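Local coordinates for methyltransferase 1 (Methanosarcina barkeri, PDB 2I2X), which transfers the methyl group of methanol to the cob(I)amide carried by its partner protein MtaC, a zinc-dependent step of methanogenesis from methanol, at residues 380-385 against 390-395; 4-9 against 253-258. All blocks are in the same frame, centred on the assembly; numbering follows the deposited sequence.

Contact 1 (380-385 against 390-395)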
ATOM      1  N   GLN A 380      35.192   6.668  -2.606  1.00 11.71           N
ATOM      2  CA  GLN A 380      36.650   6.906  -2.580  1.00 11.99           C
ATOM      3  C   GLN A 380      37.169   7.396  -3.945  1.00 12.06           C
ATOM      4  O   GLN A 380      38.126   8.190  -4.022  1.00 11.75           O
ATOM      5  CB  GLN A 380      37.438   5.648  -2.178  1.00 11.48           C
ATOM      6  CG  GLN A 380      37.387   5.293  -0.710  1.00 11.35           C
ATOM      7  CD  GLN A 380      37.899   3.879  -0.420  1.00 11.01           C
ATOM      8  OE1 GLN A 380      37.512   2.905  -1.082  1.00  9.96           O
ATOM      9  NE2 GLN A 380      38.754   3.758   0.587  1.00  8.75           N
ATOM     10  N   SER A 381      36.521   6.929  -5.008  1.00 11.65           N
ATOM     11  CA  SER A 381      36.976   7.223  -6.342  1.00 11.86           C
ATOM     12  C   SER A 381      36.599   8.658  -6.677  1.00 12.48           C
ATOM     13  O   SER A 381      37.261   9.317  -7.497  1.00 13.37           O
ATOM     14  CB  SER A 381      36.385   6.234  -7.353  1.00 11.47           C
ATOM     15  OG  SER A 381      35.052   6.571  -7.671  1.00 10.94           O
ATOM     16  N   ILE A 382      35.556   9.155  -6.026  1.00 12.04           N
ATOM     17  CA  ILE A 382      35.161  10.546  -6.199  1.00 12.08           C
ATOM     18  C   ILE A 382      36.110  11.517  -5.493  1.00 12.85           C
ATOM     19  O   ILE A 382      36.549  12.498  -6.094  1.00 13.08           O
ATOM     20  CB  ILE A 382      33.702  10.770  -5.717  1.00 12.42           C
ATOM     21  CG1 ILE A 382      32.740   9.945  -6.613  1.00 11.44           C
ATOM     22  CG2 ILE A 382      33.349  12.295  -5.633  1.00  9.82           C
ATOM     23  CD1 ILE A 382      31.373   9.753  -6.037  1.00  5.96           C
ATOM     24  N   VAL A 383      36.418  11.263  -4.220  1.00 12.82           N
ATOM     25  CA  VAL A 383      37.111  12.265  -3.427  1.00 12.48           C
ATOM     26  C   VAL A 383      38.567  12.387  -3.872  1.00 12.91           C
ATOM     27  O   VAL A 383      39.176  13.455  -3.735  1.00 13.32           O
ATOM     28  CB  VAL A 383      36.997  12.012  -1.887  1.00 12.67           C
ATOM     29  CG1 VAL A 383      35.545  12.028  -1.452  1.00 11.09           C
ATOM     30  CG2 VAL A 383      37.673  10.703  -1.481  1.00 11.73           C
ATOM     31  N   LYS A 384      39.109  11.311  -4.446  1.00 12.56           N
ATOM     32  CA  LYS A 384      40.499  11.333  -4.920  1.00 12.38           C
ATOM     33  C   LYS A 384      40.750  12.400  -6.008  1.00 12.21           C
ATOM     34  O   LYS A 384      41.897  12.726  -6.264  1.00 12.38           O
ATOM     35  CB  LYS A 384      41.028   9.927  -5.302  1.00 11.85           C
ATOM     36  CG  LYS A 384      40.482   9.345  -6.603  1.00 12.12           C
ATOM     37  CD  LYS A 384      41.055   7.974  -6.923  1.00 10.04           C
ATOM     38  CE  LYS A 384      40.885   7.714  -8.406  1.00 14.61           C
ATOM     39  NZ  LYS A 384      40.328   6.378  -8.774  1.00 18.30           N
ATOM     40  N   ASP A 385      39.680  12.951  -6.600  1.00 12.34           N
ATOM     41  CA  ASP A 385      39.748  14.100  -7.532  1.00 12.25           C
ATOM     42  C   ASP A 385      38.631  15.116  -7.240  1.00 12.26           C
ATOM     43  O   ASP A 385      38.108  15.781  -8.131  1.00 11.69           O
ATOM     44  CB  ASP A 385      39.746  13.643  -9.010  1.00 11.98           C
ATOM     45  CG  ASP A 385      41.095  13.020  -9.443  1.00 13.30           C
ATOM     46  OD1 ASP A 385      41.123  11.818  -9.780  1.00 13.90           O
ATOM     47  OD2 ASP A 385      42.145  13.717  -9.447  1.00 14.44           O
ATOM     48  N   TYR A 390      34.257  17.105 -13.421  1.00 11.64           N
ATOM     49  CA  TYR A 390      34.223  16.140 -14.514  1.00 11.23           C
ATOM     50  C   TYR A 390      34.980  14.883 -14.124  1.00 11.31           C
ATOM     51  O   TYR A 390      34.457  13.769 -14.185  1.00 11.80           O
ATOM     52  CB  TYR A 390      34.859  16.749 -15.755  1.00 11.94           C
ATOM     53  CG  TYR A 390      35.359  15.769 -16.794  1.00 10.73           C
ATOM     54  CD1 TYR A 390      34.473  15.053 -17.576  1.00  8.93           C
ATOM     55  CD2 TYR A 390      36.721  15.587 -17.009  1.00 14.08           C
ATOM     56  CE1 TYR A 390      34.904  14.169 -18.534  1.00 10.03           C
ATOM     57  CE2 TYR A 390      37.187  14.691 -17.994  1.00 14.52           C
ATOM     58  CZ  TYR A 390      36.256  13.991 -18.761  1.00 13.83           C
ATOM     59  OH  TYR A 390      36.661  13.106 -19.749  1.00 12.45           O
ATOM     60  N   LEU A 391      36.231  15.068 -13.736  1.00 11.06           N
ATOM     61  CA  LEU A 391      37.100  13.958 -13.464  1.00 10.60           C
ATOM     62  C   LEU A 391      36.596  13.091 -12.314  1.00  9.95           C
ATOM     63  O   LEU A 391      36.721  11.869 -12.379  1.00 10.26           O
ATOM     64  CB  LEU A 391      38.534  14.453 -13.224  1.00 10.51           C
ATOM     65  CG  LEU A 391      39.643  13.391 -13.107  1.00 11.83           C
ATOM     66  CD1 LEU A 391      39.626  12.390 -14.260  1.00 11.46           C
ATOM     67  CD2 LEU A 391      41.021  14.046 -12.945  1.00 11.53           C
ATOM     68  N   ARG A 392      36.061  13.701 -11.258  1.00  9.01           N
ATOM     69  CA  ARG A 392      35.487  12.903 -10.154  1.00  8.00           C
ATOM     70  C   ARG A 392      34.311  12.045 -10.621  1.00  7.95           C
ATOM     71  O   ARG A 392      34.178  10.891 -10.220  1.00  8.08           O
ATOM     72  CB  ARG A 392      35.126  13.756  -8.923  1.00  7.11           C
ATOM     73  CG  ARG A 392      33.875  14.598  -9.016  1.00  5.51           C
ATOM     74  CD  ARG A 392      33.884  15.677  -7.897  1.00  5.21           C
ATOM     75  NE  ARG A 392      32.576  16.306  -7.747  1.00  4.47           N
ATOM     76  CZ  ARG A 392      32.176  17.008  -6.688  1.00  5.25           C
ATOM     77  NH1 ARG A 392      32.984  17.234  -5.660  1.00  3.23           N
ATOM     78  NH2 ARG A 392      30.948  17.484  -6.658  1.00  6.36           N
ATOM     79  N   ALA A 393      33.485  12.611 -11.492  1.00  7.87           N
ATOM     80  CA  ALA A 393      32.363  11.903 -12.076  1.00  8.08           C
ATOM     81  C   ALA A 393      32.816  10.766 -12.989  1.00  8.74           C
ATOM     82  O   ALA A 393      32.248   9.639 -12.960  1.00  8.28           O
ATOM     83  CB  ALA A 393      31.443  12.869 -12.816  1.00  7.38           C
ATOM     84  N   LYS A 394      33.826  11.038 -13.811  1.00  9.38           N
ATOM     85  CA  LYS A 394      34.369   9.977 -14.658  1.00  9.74           C
ATOM     86  C   LYS A 394      34.936   8.845 -13.790  1.00 10.40           C
ATOM     87  O   LYS A 394      34.725   7.673 -14.117  1.00 10.21           O
ATOM     88  CB  LYS A 394      35.408  10.525 -15.622  1.00  9.84           C
ATOM     89  CG  LYS A 394      35.965   9.526 -16.630  1.00 10.57           C
ATOM     90  CD  LYS A 394      36.539  10.259 -17.867  1.00 13.13           C
ATOM     91  CE  LYS A 394      37.956  10.897 -17.625  1.00 13.55           C
ATOM     92  NZ  LYS A 394      39.018   9.899 -17.214  1.00 11.03           N
ATOM     93  N   ASN A 395      35.625   9.184 -12.689  1.00 10.43           N
ATOM     94  CA  ASN A 395      36.202   8.170 -11.807  1.00 11.34           C
ATOM     95  C   ASN A 395      35.085   7.232 -11.295  1.00 12.10           C
ATOM     96  O   ASN A 395      35.236   6.010 -11.288  1.00 12.84           O
ATOM     97  CB  ASN A 395      36.938   8.809 -10.614  1.00 11.58           C
ATOM     98  CG  ASN A 395      38.235   9.580 -11.027  1.00 11.22           C
ATOM     99  OD1 ASN A 395      38.723   9.472 -12.156  1.00  9.85           O
ATOM    100  ND2 ASN A 395      38.778  10.347 -10.088  1.00  6.40           N
TER

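Contact 2 (4-9 against 253-258)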
ATOM      1  N   LYS A   4      32.457  24.347  -1.512  1.00 32.74           N
ATOM      2  CA  LYS A   4      33.590  23.751  -0.769  1.00 31.30           C
ATOM      3  C   LYS A   4      33.685  22.229  -0.957  1.00 28.94           C
ATOM      4  O   LYS A   4      32.932  21.470  -0.357  1.00 29.04           O
ATOM      5  CB  LYS A   4      33.532  24.155   0.723  1.00 31.80           C
ATOM      6  CG  LYS A   4      34.710  23.661   1.598  1.00 34.13           C
ATOM      7  CD  LYS A   4      36.061  24.222   1.135  1.00 39.70           C
ATOM      8  CE  LYS A   4      37.234  23.687   1.992  1.00 42.51           C
ATOM      9  NZ  LYS A   4      37.566  22.239   1.736  1.00 42.97           N
ATOM     10  N   ARG A   5      34.628  21.788  -1.775  1.00 26.44           N
ATOM     11  CA  ARG A   5      34.581  20.425  -2.315  1.00 24.19           C
ATOM     12  C   ARG A   5      35.147  19.335  -1.410  1.00 21.81           C
ATOM     13  O   ARG A   5      36.048  19.594  -0.639  1.00 21.69           O
ATOM     14  CB  ARG A   5      35.189  20.392  -3.714  1.00 24.24           C
ATOM     15  CG  ARG A   5      34.823  21.645  -4.480  1.00 25.93           C
ATOM     16  CD  ARG A   5      34.441  21.389  -5.904  1.00 26.72           C
ATOM     17  NE  ARG A   5      33.003  21.298  -6.017  1.00 27.93           N
ATOM     18  CZ  ARG A   5      32.233  22.006  -6.840  1.00 28.87           C
ATOM     19  NH1 ARG A   5      32.734  22.902  -7.687  1.00 25.36           N
ATOM     20  NH2 ARG A   5      30.922  21.785  -6.817  1.00 30.64           N
ATOM     21  N   TYR A   6      34.598  18.124  -1.504  1.00 19.12           N
ATOM     22  CA  TYR A   6      35.038  17.014  -0.661  1.00 17.27           C
ATOM     23  C   TYR A   6      36.250  16.336  -1.247  1.00 16.55           C
ATOM     24  O   TYR A   6      36.249  15.962  -2.408  1.00 15.90           O
ATOM     25  CB  TYR A   6      33.910  15.980  -0.430  1.00 16.36           C
ATOM     26  CG  TYR A   6      32.947  16.405   0.637  1.00 14.84           C
ATOM     27  CD1 TYR A   6      33.103  15.992   1.958  1.00 12.85           C
ATOM     28  CD2 TYR A   6      31.881  17.257   0.335  1.00 15.79           C
ATOM     29  CE1 TYR A   6      32.212  16.425   2.958  1.00 11.53           C
ATOM     30  CE2 TYR A   6      30.986  17.688   1.316  1.00 14.29           C
ATOM     31  CZ  TYR A   6      31.171  17.271   2.622  1.00 12.48           C
ATOM     32  OH  TYR A   6      30.297  17.700   3.569  1.00 13.71           O
ATOM     33  N   THR A   7      37.285  16.170  -0.433  1.00 16.66           N
ATOM     34  CA  THR A   7      38.523  15.512  -0.885  1.00 16.82           C
ATOM     35  C   THR A   7      38.916  14.445   0.102  1.00 17.11           C
ATOM     36  O   THR A   7      40.009  13.878   0.027  1.00 17.83           O
ATOM     37  CB  THR A   7      39.697  16.531  -1.169  1.00 16.72           C
ATOM     38  OG1 THR A   7      39.813  17.454  -0.082  1.00 17.60           O
ATOM     39  CG2 THR A   7      39.407  17.351  -2.447  1.00 15.21           C
ATOM     40  N   SER A   8      38.012  14.158   1.040  1.00 16.90           N
ATOM     41  CA  SER A   8      38.206  13.024   1.943  1.00 16.41           C
ATOM     42  C   SER A   8      36.854  12.454   2.340  1.00 15.68           C
ATOM     43  O   SER A   8      35.835  13.081   2.056  1.00 15.96           O
ATOM     44  CB  SER A   8      39.061  13.404   3.158  1.00 15.94           C
ATOM     45  OG  SER A   8      38.544  14.559   3.760  1.00 17.26           O
ATOM     46  N   MET A   9      36.862  11.255   2.932  1.00 14.30           N
ATOM     47  CA  MET A   9      35.664  10.538   3.374  1.00 12.57           C
ATOM     48  C   MET A   9      35.387  10.808   4.861  1.00 11.66           C
ATOM     49  O   MET A   9      36.285  10.723   5.683  1.00 11.89           O
ATOM     50  CB  MET A   9      35.870   9.018   3.224  1.00 13.26           C
ATOM     51  CG  MET A   9      36.331   8.475   1.875  1.00 11.11           C
ATOM     52  SD  MET A   9      35.051   8.642   0.667  1.00 15.64           S
ATOM     53  CE  MET A   9      33.784   7.493   1.242  1.00 11.84           C
ATOM     54  N   ARG A 253      27.264  14.481  -8.785  1.00  7.98           N
ATOM     55  CA  ARG A 253      26.299  15.538  -9.069  1.00  8.43           C
ATOM     56  C   ARG A 253      25.506  15.918  -7.800  1.00  8.66           C
ATOM     57  O   ARG A 253      25.454  17.099  -7.430  1.00  7.88           O
ATOM     58  CB  ARG A 253      25.356  15.154 -10.211  1.00  8.85           C
ATOM     59  CG  ARG A 253      24.152  16.144 -10.421  1.00 10.35           C
ATOM     60  CD  ARG A 253      22.941  15.768  -9.525  1.00  9.63           C
ATOM     61  NE  ARG A 253      21.709  16.472  -9.873  1.00  8.28           N
ATOM     62  CZ  ARG A 253      20.649  16.587  -9.067  1.00  4.70           C
ATOM     63  NH1 ARG A 253      20.686  16.075  -7.850  1.00  2.00           N
ATOM     64  NH2 ARG A 253      19.561  17.254  -9.477  1.00  2.75           N
ATOM     65  N   SER A 254      24.922  14.921  -7.121  1.00  8.26           N
ATOM     66  CA  SER A 254      24.074  15.206  -5.966  1.00  8.22           C
ATOM     67  C   SER A 254      24.912  15.670  -4.779  1.00  7.87           C
ATOM     68  O   SER A 254      24.448  16.459  -3.962  1.00  7.72           O
ATOM     69  CB  SER A 254      23.197  14.006  -5.607  1.00  8.53           C
ATOM     70  OG  SER A 254      22.247  13.750  -6.650  1.00 10.07           O
ATOM     71  N   LEU A 255      26.157  15.214  -4.715  1.00  7.33           N
ATOM     72  CA  LEU A 255      27.082  15.665  -3.691  1.00  7.45           C
ATOM     73  C   LEU A 255      27.223  17.197  -3.610  1.00  7.71           C
ATOM     74  O   LEU A 255      27.499  17.735  -2.541  1.00  8.69           O
ATOM     75  CB  LEU A 255      28.444  15.008  -3.903  1.00  7.14           C
ATOM     76  CG  LEU A 255      29.583  15.440  -2.975  1.00  8.35           C
ATOM     77  CD1 LEU A 255      29.343  14.997  -1.552  1.00  8.74           C
ATOM     78  CD2 LEU A 255      30.935  14.922  -3.452  1.00  8.53           C
ATOM     79  N   VAL A 256      27.019  17.890  -4.734  1.00  7.68           N
ATOM     80  CA  VAL A 256      27.199  19.343  -4.820  1.00  7.39           C
ATOM     81  C   VAL A 256      26.325  20.134  -3.831  1.00  8.03           C
ATOM     82  O   VAL A 256      26.794  21.108  -3.221  1.00  8.70           O
ATOM     83  CB  VAL A 256      27.013  19.895  -6.298  1.00  7.65           C
ATOM     84  CG1 VAL A 256      27.032  21.394  -6.328  1.00  6.48           C
ATOM     85  CG2 VAL A 256      28.080  19.349  -7.238  1.00  4.61           C
ATOM     86  N   ALA A 257      25.068  19.718  -3.674  1.00  7.96           N
ATOM     87  CA  ALA A 257      24.166  20.329  -2.703  1.00  7.90           C
ATOM     88  C   ALA A 257      24.842  20.523  -1.331  1.00  7.91           C
ATOM     89  O   ALA A 257      24.733  21.590  -0.703  1.00  7.19           O
ATOM     90  CB  ALA A 257      22.912  19.489  -2.577  1.00  7.84           C
ATOM     91  N   TYR A 258      25.561  19.493  -0.894  1.00  8.05           N
ATOM     92  CA  TYR A 258      26.180  19.473   0.436  1.00  8.58           C
ATOM     93  C   TYR A 258      27.439  20.345   0.438  1.00  8.93           C
ATOM     94  O   TYR A 258      27.660  21.154   1.354  1.00  8.27           O
ATOM     95  CB  TYR A 258      26.404  18.004   0.892  1.00  8.83           C
ATOM     96  CG  TYR A 258      25.084  17.260   0.736  1.00  9.73           C
ATOM     97  CD1 TYR A 258      24.032  17.436   1.664  1.00  9.17           C
ATOM     98  CD2 TYR A 258      24.829  16.515  -0.410  1.00  8.63           C
ATOM     99  CE1 TYR A 258      22.790  16.836   1.463  1.00  9.23           C
ATOM    100  CE2 TYR A 258      23.611  15.929  -0.614  1.00  9.15           C
ATOM    101  CZ  TYR A 258      22.594  16.081   0.320  1.00 11.04           C
ATOM    102  OH  TYR A 258      21.384  15.458   0.068  1.00 11.20           O
TER

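Contact 1 (380-385 against 390-395)
Asn395 reaches across to Ser381 and Asp385. Its CB starts 3.2 Å from Ser381 O, and CG continues past the same oxygen at 3.7 Å. With CG held beside the backbone N (chi1 -68°), the amide end turns toward residues 380-385, where ND2 makes two hydrogen bonds. One goes to Asp385 OD1, 2.8 Å from ND2, with an N-H...O angle of 153°; it takes the anti lone pair of the carboxylate. The other, slightly less straight, goes to Ser381 O, 3.2 Å from ND2. Both acceptors lie close to the amide plane, while the carboxylate is turned 53° out of that plane. OD1 of Asn395 turns back beside Leu391 O of its own helix, acceptor against acceptor with no bond. The second ND2 bond serves a carbonyl whose regular helical donor, Asp385 N, bonds Ile382 O instead.

The geometry is that of a helical hairpin: helices 372-383 and 389-409 run in roughly opposite directions, joined by a short turn, with Ile382 and Arg392 bringing their CA atoms within 4.6 Å. This all-helical pairing is consistent with the helix bundle that accompanies the TIM barrel in MtaB.

An alanine at Asn395 is likely to leave Ser381 O and Asp385 OD1 without this shared donor, and the carboxylate less firmly oriented.

Van der Waals contacts border the amide: the Leu391 CD2 methyl lies 3.6 Å from the carboxylate carbon, Asp385 CG. Toward the buried side, Arg392 CB sits 3.4 Å from Ile382 O, and its CG and CD make apolar contact with Ile382 CG2, each at 4.1 Å. The extended chain carries the guanidinium away to a salt bridge with Glu259 at the end of helix 240-259. Ile382 continues the apolar surface onto Pro252, Ile275 and Ile279.

Contact 2 (4-9 against 253-258)
Tyr6 and Leu255 form the denser half of this contact, with CD2 of the Tyr6 ring 3.9 Å from Leu255 CD1. Tyr6 has more of its own surface covered across the contact (67 Å²) than any other residue of the two segments, and Leu255 loses 38 Å². Leu255 has CG anti to its backbone N (chi1 176°), which extends the isobutyl group from the helix toward the incoming loop, and its methyl meets the ring obliquely. No hydrogen bond links 4-9 with 253-258, and the nearest CA atoms, those of Arg5 and Val256, remain 7.9 Å apart, so side chains alone span the interval.

The second half is looser, Arg5 and Val256 losing only 33 and 26 Å². Arg5 NH2 lies 3.8 Å from Val256 CG2 and 3.9 Å from Val256 CG1, the CG1 methyl standing at the guanidinium edge, in its plane. The arginine chain bends twice on the way, at chi2 and chi3, into a van der Waals contact of a charged group with two methyls, with no directed bond. Arg5 NE has a long, weak ion pair with Glu259. Farther out, Lys4, Thr7 and Ser8 are exposed to solvent.

Polar attachment of the N-terminal segment comes from Glu259, which takes a hydrogen bond from Tyr6 N and pairs with Lys4 through the backbone.

On the inward side, Arg253 grips Ser254 OG through NH1, 3.0 Å from it, and forms salt bridges to Asp217 and Asp219, just beyond strand 213-216 of the TIM barrel. Helix 240-259 is thus tied to that strand's end, backed by Met196 of helix 181-210, and roofed by Tyr6, whose ring also rests on Ile279 and Thr280 of helix 273-280; helix 389-409 flanks the Arg5 side through Ile389 and Arg392, the latter also touching Leu255 and Val256.

Overall arrangement
Both contacts are partly buried and away from the metal and corrinoid sites, contact 1 centred about 20 Å and contact 2 about 15 Å from the chain centre. Contact 1 joins neighbouring helices of a hairpin and is the larger, 343 against 196 Å²; it relies on an amide bonding directly across. Contact 2 joins the N-terminal loop to a sequence-distant helix by packing without a hydrogen bond, one apolar pair and one guanidinium against methyls. Arg392 connects them, its NH2 packing 3.5 Å from Val256 CG2. Glu259 forms a salt bridge with Arg392 and only a long, weak ion pair with Arg5, which may partly offset their like charges, while Val383 packs against Thr7 and Ser8.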